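Long-range contacts in 'Carboxyl esterase 2 (Tuber melanosporum Mel28, PDB 5MIF), which is probably a serine carboxylesterase of the alpha/beta hydrolase fold, thought to hydrolyse carboxylic ester bonds: residues 276-281 against 304-309; 184-189 against 212-217. All blocks are in the same frame, centred on the assembly; numbering follows the deposited sequence.

Contact 1. Residues 276-281 against 304-309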
ATOM      1  N   PHE A 276      -9.507 -18.919   6.343  1.00 40.89           N
ATOM      2  CA  PHE A 276      -8.192 -18.477   5.857  1.00 42.17           C
ATOM      3  C   PHE A 276      -7.444 -17.655   6.895  1.00 42.56           C
ATOM      4  O   PHE A 276      -8.056 -17.041   7.762  1.00 39.44           O
ATOM      5  CB  PHE A 276      -8.321 -17.663   4.559  1.00 42.54           C
ATOM      6  CG  PHE A 276      -7.932 -18.428   3.324  1.00 41.30           C
ATOM      7  CD1 PHE A 276      -8.371 -19.723   3.118  1.00 43.07           C
ATOM      8  CD2 PHE A 276      -7.088 -17.859   2.390  1.00 39.22           C
ATOM      9  CE1 PHE A 276      -7.996 -20.427   1.979  1.00 44.90           C
ATOM     10  CE2 PHE A 276      -6.698 -18.561   1.250  1.00 41.42           C
ATOM     11  CZ  PHE A 276      -7.155 -19.837   1.044  1.00 38.28           C
ATOM     12  N   PRO A 277      -6.107 -17.668   6.826  1.00 42.86           N
ATOM     13  CA  PRO A 277      -5.319 -16.847   7.738  1.00 40.20           C
ATOM     14  C   PRO A 277      -5.480 -15.385   7.361  1.00 41.86           C
ATOM     15  O   PRO A 277      -5.918 -15.110   6.243  1.00 40.33           O
ATOM     16  CB  PRO A 277      -3.886 -17.334   7.494  1.00 41.91           C
ATOM     17  CG  PRO A 277      -3.899 -17.753   6.059  1.00 37.12           C
ATOM     18  CD  PRO A 277      -5.258 -18.366   5.840  1.00 40.20           C
ATOM     19  N   GLU A 278      -5.155 -14.454   8.252  1.00 41.05           N
ATOM     20  CA  GLU A 278      -5.220 -13.066   7.842  1.00 42.62           C
ATOM     21  C   GLU A 278      -4.258 -12.835   6.679  1.00 38.30           C
ATOM     22  O   GLU A 278      -3.124 -13.331   6.655  1.00 37.25           O
ATOM     23  CB  GLU A 278      -5.001 -12.099   9.003  1.00 44.63           C
ATOM     24  CG  GLU A 278      -3.629 -11.815   9.463  1.00 49.00           C
ATOM     25  CD  GLU A 278      -3.624 -10.559  10.333  1.00 54.39           C
ATOM     26  OE1 GLU A 278      -4.432  -9.646  10.052  1.00 58.83           O
ATOM     27  OE2 GLU A 278      -2.843 -10.492  11.300  1.00 51.84           O
ATOM     28  N   THR A 279      -4.765 -12.110   5.692  1.00 38.73           N
ATOM     29  CA  THR A 279      -4.138 -12.031   4.396  1.00 40.02           C
ATOM     30  C   THR A 279      -4.004 -10.599   3.882  1.00 41.56           C
ATOM     31  O   THR A 279      -4.937  -9.796   3.981  1.00 42.80           O
ATOM     32  CB  THR A 279      -4.957 -12.861   3.394  1.00 36.11           C
ATOM     33  OG1 THR A 279      -4.893 -14.243   3.774  1.00 36.72           O
ATOM     34  CG2 THR A 279      -4.463 -12.660   1.985  1.00 37.22           C
ATOM     35  N   LEU A 280      -2.830 -10.280   3.350  1.00 37.99           N
ATOM     36  CA  LEU A 280      -2.624  -9.032   2.626  1.00 37.19           C
ATOM     37  C   LEU A 280      -2.505  -9.322   1.124  1.00 39.67           C
ATOM     38  O   LEU A 280      -1.658 -10.118   0.700  1.00 36.22           O
ATOM     39  CB  LEU A 280      -1.369  -8.313   3.133  1.00 35.28           C
ATOM     40  CG  LEU A 280      -0.827  -7.185   2.250  1.00 34.29           C
ATOM     41  CD1 LEU A 280      -1.791  -5.995   2.195  1.00 35.64           C
ATOM     42  CD2 LEU A 280       0.523  -6.735   2.745  1.00 34.20           C
ATOM     43  N   ILE A 281      -3.348  -8.676   0.325  1.00 39.49           N
ATOM     44  CA  ILE A 281      -3.284  -8.825  -1.125  1.00 37.76           C
ATOM     45  C   ILE A 281      -2.856  -7.533  -1.799  1.00 38.74           C
ATOM     46  O   ILE A 281      -3.427  -6.469  -1.561  1.00 43.63           O
ATOM     47  CB  ILE A 281      -4.636  -9.283  -1.695  1.00 40.05           C
ATOM     48  CG1 ILE A 281      -5.022 -10.624  -1.072  1.00 36.10           C
ATOM     49  CG2 ILE A 281      -4.579  -9.362  -3.229  1.00 37.12           C
ATOM     50  CD1 ILE A 281      -6.430 -11.084  -1.406  1.00 40.41           C
ATOM     51  N   GLY A 304     -15.358 -12.620   6.924  1.00 47.51           N
ATOM     52  CA  GLY A 304     -14.879 -12.297   8.253  1.00 42.59           C
ATOM     53  C   GLY A 304     -13.404 -12.565   8.475  1.00 45.21           C
ATOM     54  O   GLY A 304     -12.919 -12.525   9.611  1.00 42.71           O
ATOM     55  N   VAL A 305     -12.675 -12.832   7.394  1.00 47.69           N
ATOM     56  CA  VAL A 305     -11.218 -12.945   7.491  1.00 44.52           C
ATOM     57  C   VAL A 305     -10.596 -11.550   7.456  1.00 38.16           C
ATOM     58  O   VAL A 305     -11.003 -10.703   6.652  1.00 41.64           O
ATOM     59  CB  VAL A 305     -10.642 -13.816   6.352  1.00 44.65           C
ATOM     60  CG1 VAL A 305      -9.134 -13.853   6.426  1.00 35.83           C
ATOM     61  CG2 VAL A 305     -11.215 -15.225   6.426  1.00 41.75           C
ATOM     62  N   ARG A 306      -9.622 -11.282   8.324  1.00 40.18           N
ATOM     63  CA  ARG A 306      -8.916 -10.005   8.228  1.00 39.63           C
ATOM     64  C   ARG A 306      -8.091  -9.965   6.936  1.00 42.06           C
ATOM     65  O   ARG A 306      -7.050 -10.616   6.830  1.00 40.07           O
ATOM     66  CB  ARG A 306      -8.018  -9.761   9.450  1.00 40.09           C
ATOM     67  CG  ARG A 306      -8.774  -9.293  10.692  1.00 44.46           C
ATOM     68  CD  ARG A 306      -7.837  -8.885  11.831  1.00 47.08           C
ATOM     69  NE  ARG A 306      -7.092  -7.655  11.538  1.00 46.00           N
ATOM     70  CZ  ARG A 306      -7.577  -6.427  11.729  1.00 49.17           C
ATOM     71  NH1 ARG A 306      -8.814  -6.273  12.194  1.00 46.01           N
ATOM     72  NH2 ARG A 306      -6.842  -5.350  11.450  1.00 43.33           N
ATOM     73  N   ALA A 307      -8.565  -9.207   5.956  1.00 38.00           N
ATOM     74  CA  ALA A 307      -7.905  -9.165   4.667  1.00 42.09           C
ATOM     75  C   ALA A 307      -7.774  -7.735   4.169  1.00 44.83           C
ATOM     76  O   ALA A 307      -8.772  -7.024   4.009  1.00 45.24           O
ATOM     77  CB  ALA A 307      -8.660 -10.018   3.646  1.00 40.75           C
ATOM     78  N   ALA A 308      -6.534  -7.325   3.918  1.00 41.21           N
ATOM     79  CA  ALA A 308      -6.250  -6.017   3.353  1.00 42.63           C
ATOM     80  C   ALA A 308      -5.963  -6.154   1.859  1.00 38.44           C
ATOM     81  O   ALA A 308      -5.251  -7.065   1.434  1.00 41.82           O
ATOM     82  CB  ALA A 308      -5.075  -5.367   4.080  1.00 39.37           C
ATOM     83  N   ILE A 309      -6.527  -5.251   1.064  1.00 39.19           N
ATOM     84  CA  ILE A 309      -6.310  -5.255  -0.381  1.00 39.53           C
ATOM     85  C   ILE A 309      -5.831  -3.891  -0.878  1.00 42.10           C
ATOM     86  O   ILE A 309      -6.466  -2.857  -0.647  1.00 42.08           O
ATOM     87  CB  ILE A 309      -7.586  -5.633  -1.171  1.00 43.38           C
ATOM     88  CG1 ILE A 309      -8.339  -6.785  -0.496  1.00 44.17           C
ATOM     89  CG2 ILE A 309      -7.225  -5.964  -2.615  1.00 40.54           C
ATOM     90  CD1 ILE A 309      -9.831  -6.728  -0.706  1.00 42.88           C
TER
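The last parallel strand pair of the alpha/beta hydrolase sheet brings Thr279 against Arg306 and Ala307. Thr279 N donates to Arg306 O at 3.0 Å. Ala308 N returns a bond to Thr279 O, 2.9 Å long. Ile281 N reaches Ala308 O at 2.7 Å and is almost straight, with 179° at the hydrogen. The two short segments run nearly parallel. Thr279, Ile281, Ala307 and Ile309 point to one face; Leu280 and Ala308 point to the other, where Leu280 CD1 lies 3.8 Å from Ala308 CB. The pair belongs to the beta-alpha-beta unit of strand 279-284, helix 290-302 and strand 307-312. Gly304, in a Schellman motif, ends that helix. Leu300 of the helix packs on Thr279 and Ala307. Just before strand 307-312, Val305 packs against the backbone of Phe276 and Pro277. Its CG1 is anti to the backbone N (chi1 177°) and sits by two carbonyls, 3.6 Å from Phe276 O and 3.5 Å from Pro277 O, while CG2 faces Phe276 CB. An alanine here is likely to leave a gap beside the Phe276 and Pro277 carbonyls and remove the CG2 contact to Phe276 CB. Pro277 O also accepts a bond from Thr279 OG1, which comes from above the carbonyl plane. At the margin, the Glu278 and Arg306 side chains run alongside each other. Glu278 OE1 lies at the guanidinium edge, in its plane, and forms a long salt bridge to Arg306 NE (3.6 Å). The two flat groups are turned 72° apart. Arg306 NH2 instead bonds Glu327 O of the second subunit.

Contact 2. Residues 184-189 against 212-217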
ATOM      1  N   MET A 184       4.883 -18.687  11.437  1.00 47.76           N
ATOM      2  CA  MET A 184       5.099 -18.886  10.006  1.00 40.33           C
ATOM      3  C   MET A 184       4.272 -17.942   9.151  1.00 42.14           C
ATOM      4  O   MET A 184       3.096 -17.717   9.423  1.00 39.08           O
ATOM      5  CB  MET A 184       4.764 -20.336   9.627  1.00 37.17           C
ATOM      6  CG  MET A 184       5.145 -20.728   8.197  1.00 38.26           C
ATOM      7  SD  MET A 184       4.649 -22.413   7.779  1.00 36.33           S
ATOM      8  CE  MET A 184       5.700 -23.341   8.878  1.00 45.00           C
ATOM      9  N   GLY A 185       4.888 -17.416   8.095  1.00 34.86           N
ATOM     10  CA  GLY A 185       4.141 -16.710   7.084  1.00 35.34           C
ATOM     11  C   GLY A 185       4.121 -17.500   5.785  1.00 40.33           C
ATOM     12  O   GLY A 185       4.983 -18.368   5.553  1.00 38.67           O
ATOM     13  N   PHE A 186       3.110 -17.225   4.965  1.00 36.13           N
ATOM     14  CA  PHE A 186       3.063 -17.644   3.566  1.00 36.83           C
ATOM     15  C   PHE A 186       3.220 -16.420   2.682  1.00 37.38           C
ATOM     16  O   PHE A 186       2.599 -15.384   2.935  1.00 37.27           O
ATOM     17  CB  PHE A 186       1.732 -18.316   3.199  1.00 35.05           C
ATOM     18  CG  PHE A 186       1.606 -19.745   3.622  1.00 34.98           C
ATOM     19  CD1 PHE A 186       2.585 -20.369   4.368  1.00 34.89           C
ATOM     20  CD2 PHE A 186       0.484 -20.474   3.252  1.00 35.79           C
ATOM     21  CE1 PHE A 186       2.431 -21.700   4.752  1.00 32.02           C
ATOM     22  CE2 PHE A 186       0.327 -21.788   3.628  1.00 32.12           C
ATOM     23  CZ  PHE A 186       1.312 -22.408   4.375  1.00 35.61           C
ATOM     24  N   GLY A 187       4.011 -16.545   1.625  1.00 34.22           N
ATOM     25  CA  GLY A 187       4.050 -15.533   0.588  1.00 34.23           C
ATOM     26  C   GLY A 187       4.038 -16.212  -0.780  1.00 35.85           C
ATOM     27  O   GLY A 187       4.547 -17.326  -0.930  1.00 36.96           O
ATOM     28  N   GLY A 188       3.445 -15.559  -1.772  1.00 34.37           N
ATOM     29  CA  GLY A 188       3.477 -16.072  -3.129  1.00 36.82           C
ATOM     30  C   GLY A 188       3.033 -15.015  -4.117  1.00 36.19           C
ATOM     31  O   GLY A 188       2.153 -14.207  -3.812  1.00 36.29           O
ATOM     32  N   ASP A 189       3.642 -15.022  -5.300  1.00 30.73           N
ATOM     33  CA  ASP A 189       3.341 -14.044  -6.341  1.00 33.32           C
ATOM     34  C   ASP A 189       2.823 -14.750  -7.591  1.00 38.59           C
ATOM     35  O   ASP A 189       3.365 -15.786  -8.000  1.00 37.56           O
ATOM     36  CB  ASP A 189       4.582 -13.207  -6.681  1.00 32.69           C
ATOM     37  CG  ASP A 189       5.690 -14.042  -7.307  1.00 37.44           C
ATOM     38  OD1 ASP A 189       6.277 -14.880  -6.591  1.00 35.43           O
ATOM     39  OD2 ASP A 189       5.967 -13.861  -8.509  1.00 38.37           O
ATOM     40  N   LYS A 212       0.516 -17.677  10.360  1.00 40.52           N
ATOM     41  CA  LYS A 212      -0.063 -16.552  11.093  1.00 41.17           C
ATOM     42  C   LYS A 212      -0.493 -15.447  10.134  1.00 44.97           C
ATOM     43  O   LYS A 212      -1.395 -14.659  10.422  1.00 39.81           O
ATOM     44  CB  LYS A 212       0.932 -15.995  12.111  1.00 43.40           C
ATOM     45  CG  LYS A 212       0.750 -16.520  13.525  1.00 51.23           C
ATOM     46  CD  LYS A 212       1.729 -15.837  14.469  1.00 54.77           C
ATOM     47  CE  LYS A 212       1.863 -16.584  15.784  1.00 57.13           C
ATOM     48  NZ  LYS A 212       2.864 -15.897  16.647  1.00 63.63           N
ATOM     49  N   PHE A 213       0.167 -15.392   8.985  1.00 38.41           N
ATOM     50  CA  PHE A 213      -0.018 -14.288   8.067  1.00 38.36           C
ATOM     51  C   PHE A 213       0.329 -14.720   6.646  1.00 38.53           C
ATOM     52  O   PHE A 213       1.284 -15.463   6.435  1.00 37.35           O
ATOM     53  CB  PHE A 213       0.836 -13.092   8.514  1.00 35.95           C
ATOM     54  CG  PHE A 213       0.597 -11.851   7.720  1.00 35.09           C
ATOM     55  CD1 PHE A 213      -0.646 -11.238   7.723  1.00 39.23           C
ATOM     56  CD2 PHE A 213       1.630 -11.266   7.003  1.00 41.18           C
ATOM     57  CE1 PHE A 213      -0.872 -10.084   6.993  1.00 40.80           C
ATOM     58  CE2 PHE A 213       1.422 -10.101   6.274  1.00 38.58           C
ATOM     59  CZ  PHE A 213       0.156  -9.511   6.263  1.00 37.15           C
ATOM     60  N   GLN A 214      -0.456 -14.258   5.679  1.00 38.22           N
ATOM     61  CA  GLN A 214      -0.270 -14.661   4.290  1.00 36.79           C
ATOM     62  C   GLN A 214      -0.252 -13.436   3.398  1.00 36.41           C
ATOM     63  O   GLN A 214      -1.099 -12.550   3.540  1.00 36.76           O
ATOM     64  CB  GLN A 214      -1.389 -15.636   3.854  1.00 37.11           C
ATOM     65  CG  GLN A 214      -1.444 -15.940   2.345  1.00 35.70           C
ATOM     66  CD  GLN A 214      -2.506 -16.979   1.980  1.00 40.89           C
ATOM     67  OE1 GLN A 214      -2.190 -18.048   1.438  1.00 37.90           O
ATOM     68  NE2 GLN A 214      -3.776 -16.661   2.260  1.00 38.28           N
ATOM     69  N   VAL A 215       0.724 -13.371   2.494  1.00 34.17           N
ATOM     70  CA  VAL A 215       0.762 -12.306   1.505  1.00 31.62           C
ATOM     71  C   VAL A 215       0.610 -12.880   0.079  1.00 33.83           C
ATOM     72  O   VAL A 215       1.345 -13.783  -0.322  1.00 35.74           O
ATOM     73  CB  VAL A 215       2.056 -11.486   1.589  1.00 31.46           C
ATOM     74  CG1 VAL A 215       2.034 -10.436   0.510  1.00 32.09           C
ATOM     75  CG2 VAL A 215       2.195 -10.787   2.968  1.00 31.30           C
ATOM     76  N   LEU A 216      -0.377 -12.383  -0.656  1.00 33.03           N
ATOM     77  CA  LEU A 216      -0.594 -12.777  -2.042  1.00 36.83           C
ATOM     78  C   LEU A 216      -0.312 -11.566  -2.935  1.00 38.26           C
ATOM     79  O   LEU A 216      -0.924 -10.510  -2.781  1.00 37.63           O
ATOM     80  CB  LEU A 216      -2.027 -13.309  -2.265  1.00 32.41           C
ATOM     81  CG  LEU A 216      -2.505 -14.454  -1.346  1.00 34.32           C
ATOM     82  CD1 LEU A 216      -3.959 -14.789  -1.586  1.00 39.12           C
ATOM     83  CD2 LEU A 216      -1.653 -15.716  -1.513  1.00 36.30           C
ATOM     84  N   ILE A 217       0.653 -11.712  -3.837  1.00 37.13           N
ATOM     85  CA  ILE A 217       1.057 -10.632  -4.728  1.00 35.61           C
ATOM     86  C   ILE A 217       0.518 -10.927  -6.140  1.00 40.28           C
ATOM     87  O   ILE A 217       0.926 -11.915  -6.735  1.00 40.67           O
ATOM     88  CB  ILE A 217       2.608 -10.500  -4.755  1.00 35.95           C
ATOM     89  CG1 ILE A 217       3.182 -10.509  -3.342  1.00 36.39           C
ATOM     90  CG2 ILE A 217       3.060  -9.257  -5.504  1.00 38.60           C
ATOM     91  CD1 ILE A 217       4.710 -10.610  -3.323  1.00 34.62           C
TER
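Phe186 has CG anti to its carbonyl carbon (chi1 -79°), while Gln214 carries CG anti to its backbone N (chi1 170°) and stays extended. The two side chains therefore meet low down, Phe186 CB to Gln214 CG at 4.1 Å. The Phe186 side chain packs on helices 191-206 and 158-173, and its ring meets Phe115 edge-to-face. Five backbone bonds join the parallel strands. Lys212 N donates to Met184 O at 2.7 Å. Phe186 N reaches Phe213 O at 2.9 Å, and Val215 N returns to Phe186 O at 2.8 Å. Gly188 N then bonds Val215 O, and Ile217 N bonds Gly188 O at 2.9 Å with 172° at the hydrogen. Helix 191-206 connects the strands as a beta-alpha-beta crossover. At the far end Asp189 CB touches Ile217 CB at 3.9 Å. Asp189 OD2 is hydrogen-bonded with Tyr128 OH and OD1 with Tyr114 OH. Gly188, Asp189 and Ser190 fit the start of a GxSxG nucleophile elbow, with Ser190 probably the nucleophile. The pairing therefore rests on main-chain bonds, and two tyrosine hydroxyls help satisfy the buried Asp189 carboxylate close to the probable active site.

Both contacts are parallel strand pairs of one sheet, each closed by a beta-alpha-beta crossover. Strands 213-217 and 279-284 are neighbours, so the contacts join directly: Leu280 N to Gln214 O and Leu280 O to Leu216 N are probable hydrogen bonds. Contact 2 is deeper, its centre about 8 Å from that of the chain, and no other chain touches it. The centre of contact 1 is about 15 Å from that of the chain. It is also mostly buried, and includes the outermost strand within the chain, which the second subunit meets. Contact 2 has a glycine-rich strand and a tyrosine-bound carboxylate; contact 1 has Ala, Leu, Ile and Val packing and the long Glu278-Arg306 salt bridge.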